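Local coordinates for ferrichrome-binding protein (Bacillus subtilis subsp. subtilis, PDB 3G9Q) that binds iron(III)-hydroxamate siderophores such as ferrichrome and coprogen and passes them to the membrane permease of the FhuCBGD ABC transporter, at residues 15-20 with 71-76. Sequence-based numbering, arbitrary orientation.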
# COMPACT_ATOMS: atom_id res chain seq x y z
N LYS A 15 17.86 -1.22 19.39
CA LYS A 15 18.70 -0.14 18.86
C LYS A 15 19.07 -0.30 17.39
O LYS A 15 19.29 0.69 16.70
CB LYS A 15 19.97 -0.00 19.72
CG LYS A 15 19.71 0.52 21.14
CD LYS A 15 20.91 0.33 22.10
CE LYS A 15 22.11 1.23 21.77
NZ LYS A 15 23.25 0.98 22.71
N ARG A 16 19.15 -1.54 16.91
CA ARG A 16 19.49 -1.77 15.51
C ARG A 16 18.64 -2.88 14.91
O ARG A 16 18.86 -4.06 15.19
CB ARG A 16 20.97 -2.13 15.36
CG ARG A 16 21.96 -1.07 15.86
CD ARG A 16 23.38 -1.56 15.65
NE ARG A 16 23.70 -1.67 14.22
CZ ARG A 16 24.06 -0.63 13.47
NH1 ARG A 16 24.34 -0.80 12.18
NH2 ARG A 16 24.15 0.57 14.00
N VAL A 17 17.68 -2.50 14.07
CA VAL A 17 16.78 -3.45 13.42
C VAL A 17 16.99 -3.57 11.91
O VAL A 17 17.08 -2.57 11.20
CB VAL A 17 15.29 -3.07 13.65
CG1 VAL A 17 14.39 -4.08 12.96
CG2 VAL A 17 14.98 -3.01 15.13
N VAL A 18 17.09 -4.80 11.44
CA VAL A 18 17.24 -5.08 10.02
C VAL A 18 15.91 -5.68 9.58
O VAL A 18 15.48 -6.73 10.09
CB VAL A 18 18.38 -6.09 9.75
CG1 VAL A 18 18.38 -6.51 8.28
CG2 VAL A 18 19.72 -5.49 10.12
N VAL A 19 15.24 -5.00 8.65
CA VAL A 19 13.94 -5.43 8.15
C VAL A 19 14.07 -6.02 6.76
O VAL A 19 14.33 -5.30 5.81
CB VAL A 19 12.97 -4.23 8.10
CG1 VAL A 19 11.60 -4.69 7.65
CG2 VAL A 19 12.89 -3.57 9.46
N MSE A 20 13.89 -7.33 6.64
CA MSE A 20 14.00 -7.95 5.32
C MSE A 20 12.66 -8.01 4.57
O MSE A 20 12.61 -8.34 3.38
CB MSE A 20 14.64 -9.34 5.44
CG MSE A 20 16.18 -9.29 5.51
SE MSE A 20 17.01 -10.83 6.37
CE MSE A 20 17.21 -12.02 4.84
N ASN A 71 25.35 -5.90 12.34
CA ASN A 71 25.16 -6.42 13.71
C ASN A 71 23.86 -5.93 14.35
O ASN A 71 23.85 -5.05 15.20
CB ASN A 71 26.38 -6.13 14.63
CG ASN A 71 26.72 -4.64 14.76
OD1 ASN A 71 26.75 -4.10 15.87
ND2 ASN A 71 27.00 -3.98 13.63
N PRO A 72 22.72 -6.52 13.94
CA PRO A 72 21.42 -6.14 14.47
C PRO A 72 21.07 -6.81 15.78
O PRO A 72 21.59 -7.89 16.10
CB PRO A 72 20.47 -6.58 13.36
CG PRO A 72 21.09 -7.87 12.93
CD PRO A 72 22.56 -7.50 12.84
N ASP A 73 20.19 -6.16 16.54
CA ASP A 73 19.74 -6.71 17.81
C ASP A 73 18.33 -7.28 17.61
O ASP A 73 17.71 -7.79 18.54
CB ASP A 73 19.76 -5.65 18.94
CG ASP A 73 18.94 -4.39 18.61
OD1 ASP A 73 17.88 -4.50 17.97
OD2 ASP A 73 19.35 -3.29 19.03
N LEU A 74 17.86 -7.20 16.37
CA LEU A 74 16.55 -7.72 16.00
C LEU A 74 16.38 -7.79 14.46
O LEU A 74 16.72 -6.84 13.74
CB LEU A 74 15.42 -6.86 16.59
CG LEU A 74 14.00 -7.27 16.20
CD1 LEU A 74 13.58 -8.50 16.99
CD2 LEU A 74 13.05 -6.12 16.46
N ILE A 75 15.88 -8.93 13.98
CA ILE A 75 15.65 -9.16 12.55
C ILE A 75 14.19 -9.46 12.26
O ILE A 75 13.56 -10.24 12.97
CB ILE A 75 16.44 -10.38 12.03
CG1 ILE A 75 17.92 -10.11 12.13
CG2 ILE A 75 16.09 -10.63 10.57
CD1 ILE A 75 18.50 -8.94 11.31
N ILE A 76 13.64 -8.84 11.23
CA ILE A 76 12.27 -9.17 10.91
C ILE A 76 12.16 -9.62 9.46
O ILE A 76 12.65 -8.95 8.55
CB ILE A 76 11.31 -7.99 11.22
CG1 ILE A 76 9.93 -8.33 10.68
CG2 ILE A 76 11.81 -6.68 10.65
CD1 ILE A 76 9.65 -8.15 9.16
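Backbone hydrogen bonds join Val18 to Leu74 and Ile76, tying two parallel strands together. Val18 N donates to Leu74 O at 3.1 Å, and Val18 O accepts from Ile76 N at 3.0 Å. Met20 N, of a selenomethionine, continues the series to Ile76 O at 2.8 Å. Arg16 O takes Asp73 N at 2.8 Å and, weakly, Leu74 N.

At the start of the pair, the Asp73 carboxylate reaches across to the backbone amides of Lys15 and Arg16. Its chi1 of 56° tucks CG over its own main chain and brings OD2 to both. Arg16 N donates to Asp73 OD2 at 2.8 Å, from above the carboxylate plane; the hydrogen bond from Lys15 N to OD2 is weak. The Arg16 side chain runs past Asn71 O, and its NE is hydrogen-bonded to Leu70 O.

Apolar contacts line both faces. On one, Val18 CG2 rests on Pro72 CB at 3.5 Å, while Ile75 CD1 turns back to Val18 CB. On the other, Val17 CG2 lies beside Leu74 CD2 at 3.9 Å, and Val19 CG2 meets Ile76 CG2 at 3.5 Å.

The two strands are the inner pair of the four-stranded parallel sheet of the N-terminal lobe, consistent with the two-lobed fold of this solute-binding family. Strand 35-37 flanks 17-19, and strand 94-97 flanks 74-78. Val67 of helix 64-68 packs against Val18, Pro72 and Ile75, and Val95 touches Leu74 and Ile76.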